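Slr0280 protein (Synechocystis sp., PDB 5H3K) is of unknown function but carries a phosphodiester glycosidase (NAGPA-type) domain, and so may cleave phosphodiester bonds to sugars. Local coordinates at residues A[102-110]-A[170-178]; A[147-155]-A[186-194]. All blocks are in the same frame, centred on the assembly; numbering follows the deposited sequence.

Interaction 1 of 2, residues A[102-110]-A[170-178]; sequences QPVQWFSGD and ELSQPAFWQ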
# COMPACT_ATOMS: atom_id res chain seq x y z
N GLN A 102 9.36 15.39 17.07
CA GLN A 102 8.89 15.79 15.75
C GLN A 102 8.74 17.30 15.67
O GLN A 102 7.76 17.84 16.15
CB GLN A 102 7.54 15.14 15.44
CG GLN A 102 7.07 15.43 14.02
CD GLN A 102 8.13 15.10 12.99
OE1 GLN A 102 8.51 13.94 12.84
NE2 GLN A 102 8.62 16.11 12.28
N PRO A 103 9.74 17.98 15.08
CA PRO A 103 9.58 19.41 14.79
C PRO A 103 8.54 19.66 13.69
O PRO A 103 8.47 18.92 12.70
CB PRO A 103 10.98 19.83 14.33
CG PRO A 103 11.70 18.55 13.96
CD PRO A 103 11.10 17.48 14.82
N VAL A 104 7.72 20.68 13.89
CA VAL A 104 6.62 20.97 12.98
C VAL A 104 6.51 22.47 12.73
O VAL A 104 7.01 23.27 13.51
CB VAL A 104 5.25 20.44 13.51
CG1 VAL A 104 5.26 18.91 13.70
CG2 VAL A 104 4.86 21.14 14.82
N GLN A 105 5.89 22.84 11.61
CA GLN A 105 5.50 24.22 11.36
C GLN A 105 4.01 24.27 11.05
O GLN A 105 3.52 23.51 10.21
CB GLN A 105 6.31 24.82 10.20
CG GLN A 105 7.71 25.29 10.56
CD GLN A 105 7.72 26.57 11.42
OE1 GLN A 105 7.06 26.65 12.46
NE2 GLN A 105 8.48 27.57 10.97
N TRP A 106 3.30 25.13 11.76
CA TRP A 106 1.86 25.30 11.54
C TRP A 106 1.44 26.66 12.09
O TRP A 106 1.11 26.79 13.28
CB TRP A 106 1.06 24.15 12.18
CG TRP A 106 -0.41 24.19 11.84
CD1 TRP A 106 -0.99 23.84 10.66
CD2 TRP A 106 -1.48 24.60 12.71
NE1 TRP A 106 -2.36 24.02 10.73
CE2 TRP A 106 -2.68 24.49 11.97
CE3 TRP A 106 -1.53 25.06 14.02
CZ2 TRP A 106 -3.91 24.81 12.53
CZ3 TRP A 106 -2.77 25.38 14.57
CH2 TRP A 106 -3.94 25.26 13.82
N PHE A 107 1.45 27.66 11.22
CA PHE A 107 1.17 29.04 11.59
C PHE A 107 2.01 29.44 12.81
O PHE A 107 1.50 29.96 13.79
CB PHE A 107 -0.32 29.23 11.86
CG PHE A 107 -1.19 28.96 10.66
CD1 PHE A 107 -1.33 29.92 9.66
CD2 PHE A 107 -1.87 27.76 10.52
CE1 PHE A 107 -2.13 29.68 8.55
CE2 PHE A 107 -2.67 27.52 9.41
CZ PHE A 107 -2.80 28.48 8.43
N SER A 108 3.31 29.18 12.71
CA SER A 108 4.24 29.47 13.78
C SER A 108 5.47 30.23 13.27
O SER A 108 6.02 29.91 12.22
CB SER A 108 4.65 28.17 14.49
OG SER A 108 4.79 27.09 13.58
N GLY A 109 5.90 31.24 14.02
CA GLY A 109 7.15 31.92 13.69
C GLY A 109 8.34 31.03 13.99
O GLY A 109 9.29 30.93 13.20
N ASP A 110 8.27 30.36 15.14
CA ASP A 110 9.29 29.41 15.57
C ASP A 110 8.81 27.99 15.33
O ASP A 110 7.62 27.73 15.45
CB ASP A 110 9.56 29.57 17.07
CG ASP A 110 10.03 30.96 17.42
OD1 ASP A 110 10.81 31.53 16.64
OD2 ASP A 110 9.61 31.47 18.49
N GLU A 170 -4.82 35.24 3.04
CA GLU A 170 -4.58 35.86 4.35
C GLU A 170 -5.71 35.48 5.31
O GLU A 170 -6.89 35.56 4.96
CB GLU A 170 -4.46 37.39 4.25
CG GLU A 170 -4.28 38.05 5.64
CD GLU A 170 -3.97 39.54 5.58
OE1 GLU A 170 -3.46 40.00 4.54
OE2 GLU A 170 -4.24 40.23 6.59
N LEU A 171 -5.33 35.03 6.51
CA LEU A 171 -6.30 34.51 7.47
C LEU A 171 -6.28 35.31 8.76
O LEU A 171 -5.25 35.87 9.13
CB LEU A 171 -5.96 33.06 7.79
CG LEU A 171 -5.83 32.12 6.60
CD1 LEU A 171 -5.32 30.76 7.07
CD2 LEU A 171 -7.18 32.00 5.92
N SER A 172 -7.40 35.33 9.48
CA SER A 172 -7.47 36.02 10.77
C SER A 172 -6.86 35.19 11.90
O SER A 172 -6.39 35.74 12.91
CB SER A 172 -8.91 36.37 11.11
OG SER A 172 -9.67 35.20 11.30
N GLN A 173 -6.90 33.87 11.75
CA GLN A 173 -6.40 32.93 12.75
C GLN A 173 -5.85 31.72 12.02
O GLN A 173 -6.17 31.51 10.83
CB GLN A 173 -7.52 32.48 13.70
CG GLN A 173 -8.20 33.60 14.49
CD GLN A 173 -7.28 34.21 15.54
OE1 GLN A 173 -6.35 33.55 16.01
NE2 GLN A 173 -7.53 35.46 15.90
N PRO A 174 -5.03 30.91 12.70
CA PRO A 174 -4.61 29.63 12.11
C PRO A 174 -5.84 28.80 11.75
O PRO A 174 -6.89 28.94 12.39
CB PRO A 174 -3.84 28.96 13.25
CG PRO A 174 -3.28 30.11 14.04
CD PRO A 174 -4.39 31.15 14.01
N ALA A 175 -5.70 27.94 10.75
CA ALA A 175 -6.83 27.14 10.30
C ALA A 175 -6.37 25.76 9.86
O ALA A 175 -5.34 25.63 9.22
CB ALA A 175 -7.56 27.85 9.16
N PHE A 176 -7.13 24.74 10.23
CA PHE A 176 -6.86 23.40 9.73
C PHE A 176 -7.16 23.35 8.23
O PHE A 176 -8.09 24.00 7.76
CB PHE A 176 -7.72 22.39 10.46
CG PHE A 176 -7.53 22.41 11.95
CD1 PHE A 176 -6.25 22.43 12.49
CD2 PHE A 176 -8.62 22.43 12.80
CE1 PHE A 176 -6.06 22.44 13.87
CE2 PHE A 176 -8.45 22.45 14.19
CZ PHE A 176 -7.16 22.45 14.72
N TRP A 177 -6.38 22.57 7.49
CA TRP A 177 -6.61 22.45 6.06
C TRP A 177 -6.13 21.10 5.54
O TRP A 177 -5.34 20.41 6.19
CB TRP A 177 -5.93 23.60 5.31
CG TRP A 177 -4.46 23.69 5.60
CD1 TRP A 177 -3.86 24.34 6.65
CD2 TRP A 177 -3.40 23.07 4.85
NE1 TRP A 177 -2.49 24.18 6.58
CE2 TRP A 177 -2.19 23.41 5.50
CE3 TRP A 177 -3.37 22.27 3.70
CZ2 TRP A 177 -0.95 22.96 5.02
CZ3 TRP A 177 -2.14 21.83 3.24
CH2 TRP A 177 -0.94 22.18 3.90
N GLN A 178 -6.64 20.73 4.36
CA GLN A 178 -6.19 19.53 3.67
C GLN A 178 -6.19 19.80 2.17
O GLN A 178 -6.80 20.78 1.71
CB GLN A 178 -7.10 18.35 4.01
CG GLN A 178 -8.56 18.58 3.65
CD GLN A 178 -9.48 17.46 4.12
OE1 GLN A 178 -9.85 16.57 3.35
NE2 GLN A 178 -9.86 17.51 5.40
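Phe107 lays its ring over Pro174, in the turn that leads from strand 164-171 to strand 177-182. Its CB starts the contact against Pro174 CG, 3.8 Å away. Further out, Phe107 CD2 rests 3.6 Å from Pro174 CB. The next atom, CE2, reaches 3.3 Å to Ala175 O, which lies at the ring edge, near its plane. At the tip, CZ meets Leu171 CD1 at 3.7 Å, and CE1 touches the same methyl. Meanwhile one face of the ring receives Pro174 CA in a CH-pi contact, 3.8 Å from the centroid and 15° off the normal. With CG placed anti to the carbonyl carbon (chi1 -62°), the ring is carried across Pro174, its outer atoms at Leu171 and Ala175.

Trp106 adds a second aromatic plate. Its CH2 comes within 3.7 Å of Pro174 CB, which sits over a face of the six-membered ring, so the proline is shared by two aromatic rings. Trp106 CZ2 approaches Phe176 CD1; these two rings are nearly parallel, planes at 19°, yet slid so far that they barely overlap, with centroids 5.3 Å apart. Beyond the two segments, Thr252 OG1 is hydrogen-bonded to Phe107 N, and Leu89 O takes a weak bond from Trp106 NE1.

Proline suits the centre because its rigid ring offers weakly acidic C-H groups to pi faces. No hydrogen bond spans the two segments: adhesion is apolar and CH-pi. Ala175 O and Trp177 NE1 are buried here without hydrogen-bonding partners in the model; for Ala175 O, the slightly positive edge of Phe107 may partly offset that cost.

Interaction 2 of 2, residues A[147-155]-A[186-194]; sequences PNTNAQILT and AVVTINASS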
# COMPACT_ATOMS: atom_id res chain seq x y z
N PRO A 147 -10.96 21.63 17.81
CA PRO A 147 -11.49 22.89 18.34
C PRO A 147 -11.77 23.88 17.22
O PRO A 147 -11.18 23.80 16.14
CB PRO A 147 -10.35 23.39 19.23
CG PRO A 147 -9.10 22.83 18.59
CD PRO A 147 -9.50 21.50 18.00
N ASN A 148 -12.67 24.81 17.49
CA ASN A 148 -12.95 25.92 16.58
C ASN A 148 -11.82 26.97 16.66
O ASN A 148 -11.57 27.53 17.72
CB ASN A 148 -14.29 26.55 16.96
CG ASN A 148 -14.86 27.45 15.88
OD1 ASN A 148 -14.30 27.56 14.78
ND2 ASN A 148 -15.98 28.10 16.19
N THR A 149 -11.12 27.21 15.56
CA THR A 149 -10.08 28.22 15.60
C THR A 149 -10.60 29.62 15.25
O THR A 149 -9.85 30.60 15.34
CB THR A 149 -8.92 27.88 14.66
OG1 THR A 149 -9.34 28.04 13.30
CG2 THR A 149 -8.44 26.45 14.91
N ASN A 150 -11.87 29.71 14.85
CA ASN A 150 -12.52 30.99 14.51
C ASN A 150 -11.80 31.78 13.42
O ASN A 150 -11.76 33.02 13.47
CB ASN A 150 -12.70 31.88 15.74
CG ASN A 150 -13.61 31.27 16.79
OD1 ASN A 150 -13.23 31.15 17.97
ND2 ASN A 150 -14.81 30.90 16.38
N ALA A 151 -11.24 31.08 12.44
CA ALA A 151 -10.48 31.71 11.36
C ALA A 151 -11.40 32.19 10.25
O ALA A 151 -12.40 31.55 9.94
CB ALA A 151 -9.43 30.74 10.79
N GLN A 152 -11.03 33.32 9.64
CA GLN A 152 -11.73 33.84 8.48
C GLN A 152 -10.70 34.18 7.42
O GLN A 152 -9.59 34.62 7.74
CB GLN A 152 -12.49 35.11 8.85
CG GLN A 152 -13.30 35.03 10.11
CD GLN A 152 -13.83 36.39 10.53
OE1 GLN A 152 -13.34 37.00 11.48
NE2 GLN A 152 -14.84 36.88 9.82
N ILE A 153 -11.08 33.99 6.16
CA ILE A 153 -10.23 34.37 5.05
C ILE A 153 -10.44 35.85 4.75
O ILE A 153 -11.55 36.26 4.43
CB ILE A 153 -10.54 33.54 3.79
CG1 ILE A 153 -10.38 32.05 4.10
CG2 ILE A 153 -9.65 33.97 2.63
CD1 ILE A 153 -10.81 31.14 2.94
N LEU A 154 -9.39 36.65 4.87
CA LEU A 154 -9.52 38.11 4.74
C LEU A 154 -9.29 38.60 3.31
O LEU A 154 -10.02 39.45 2.82
CB LEU A 154 -8.57 38.81 5.72
CG LEU A 154 -8.73 38.34 7.17
CD1 LEU A 154 -7.64 38.91 8.06
CD2 LEU A 154 -10.12 38.69 7.70
N THR A 155 -8.26 38.06 2.65
CA THR A 155 -8.00 38.39 1.25
C THR A 155 -7.51 37.15 0.50
O THR A 155 -7.00 36.21 1.11
CB THR A 155 -6.93 39.50 1.10
OG1 THR A 155 -5.71 39.06 1.71
CG2 THR A 155 -7.38 40.80 1.76
N ALA A 186 -7.52 19.88 -8.52
CA ALA A 186 -7.05 19.85 -7.15
C ALA A 186 -7.95 20.72 -6.29
O ALA A 186 -8.56 21.68 -6.78
CB ALA A 186 -5.59 20.31 -7.08
N VAL A 187 -8.03 20.39 -5.00
CA VAL A 187 -8.84 21.17 -4.08
C VAL A 187 -8.17 21.32 -2.73
O VAL A 187 -7.67 20.35 -2.14
CB VAL A 187 -10.28 20.63 -3.94
CG1 VAL A 187 -10.27 19.15 -3.57
CG2 VAL A 187 -11.10 21.47 -2.93
N VAL A 188 -8.14 22.56 -2.25
CA VAL A 188 -7.69 22.84 -0.90
C VAL A 188 -8.92 23.12 -0.04
O VAL A 188 -9.72 24.01 -0.35
CB VAL A 188 -6.72 24.06 -0.87
CG1 VAL A 188 -6.35 24.43 0.56
CG2 VAL A 188 -5.47 23.78 -1.69
N THR A 189 -9.11 22.33 1.02
CA THR A 189 -10.21 22.58 1.94
C THR A 189 -9.62 23.23 3.18
O THR A 189 -8.64 22.72 3.74
CB THR A 189 -10.94 21.27 2.34
OG1 THR A 189 -11.36 20.58 1.16
CG2 THR A 189 -12.16 21.56 3.21
N ILE A 190 -10.20 24.36 3.58
CA ILE A 190 -9.74 25.08 4.77
C ILE A 190 -10.90 25.33 5.73
O ILE A 190 -11.97 25.77 5.31
CB ILE A 190 -9.17 26.46 4.41
CG1 ILE A 190 -8.21 26.36 3.24
CG2 ILE A 190 -8.49 27.10 5.62
CD1 ILE A 190 -8.65 27.20 2.07
N ASN A 191 -10.68 25.04 7.01
CA ASN A 191 -11.69 25.32 8.01
C ASN A 191 -11.61 26.79 8.41
O ASN A 191 -11.26 27.13 9.54
CB ASN A 191 -11.52 24.40 9.23
CG ASN A 191 -12.58 24.65 10.32
OD1 ASN A 191 -12.31 24.48 11.52
ND2 ASN A 191 -13.79 25.06 9.91
N ALA A 192 -11.91 27.66 7.44
CA ALA A 192 -11.96 29.11 7.65
C ALA A 192 -13.09 29.63 6.79
O ALA A 192 -13.24 29.22 5.64
CB ALA A 192 -10.64 29.77 7.25
N SER A 193 -13.89 30.55 7.33
CA SER A 193 -15.05 31.08 6.62
C SER A 193 -14.60 32.20 5.70
O SER A 193 -13.61 32.87 5.97
CB SER A 193 -16.10 31.59 7.61
OG SER A 193 -15.59 32.68 8.35
N SER A 194 -15.32 32.39 4.60
CA SER A 194 -15.02 33.50 3.70
C SER A 194 -16.20 34.47 3.61
O SER A 194 -17.19 34.19 2.93
CB SER A 194 -14.67 32.98 2.30
OG SER A 194 -14.61 34.07 1.39
O HOH W 1 -9.52 25.67 11.55
O HOH W 2 -12.38 28.35 11.94
O HOH W 3 -15.22 35.73 6.97
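Two carbonyl groups, those of Ala151 and Ser193, each receive one backbone N-H across the contact. Ser193 N donates to Ala151 O over 3.2 Å, the donor nitrogen lying 27° out of the plane of the Ala151 carbonyl. Ile153 N reaches Ser193 O at 2.8 Å from almost straight ahead, with a C=O...N angle of 167°. The Asn148 amide, by contrast, takes Asn150 N above its carbonyl plane, forming an Asx turn.

The two backbone bonds hold Ser193 between the residues flanking Gln152: a single parallel beta bridge. Ser193 O also takes a CA-H...O contact from Gln152 CA. Alanine suits its places: the methyls Ala151 CB and Ala192 CB fit together at 3.9 Å, leaving room for Ile153 CG1 on Ala192 CB. That branch lies beside its own backbone N (chi1 -58°), which carries it there. On the solvent side, Gln152 CG passes 3.7 Å from Ser193 OG, and a water accepts from Gln152 NE2.

Beside the inverse gamma turn centred on Asn191, whose ND2 bonds Ser235 OG, one water donates to Thr149 OG1, itself hydrogen-bonded to Pro174 O, and to Asn191 O; another links Ala151 N to Asn191 O.

Residues leading into strand 153-161 thus meet those following strand 185-190 through two direct N-H...O bonds, with waters taking over where the chains separate and Ala151, Ala192 and Ile153 forming an apolar side.

Interactions 1 and 2, whose centres lie 12 Å apart, join at the 170-178 segment. Glu170 O and Leu154 N, 2.7 Å apart, probably share a hydrogen bond between neighbouring strands of one sheet. Pro174 O, on the very proline that the aromatic rings of interaction 1 pack against, is 2.8 Å from Thr149 OG1, a probable hydrogen bond to a hydroxyl that also holds water in interaction 2. In the other sheet, Trp177 CB packs on Thr189 O at 3.3 Å. Interaction 1 thus seats the 101-105 hairpin region on the turn between the two sheets, and interaction 2 ties those sheets together, both far from the chain's centre (about 29 and 31 Å, centre to centre).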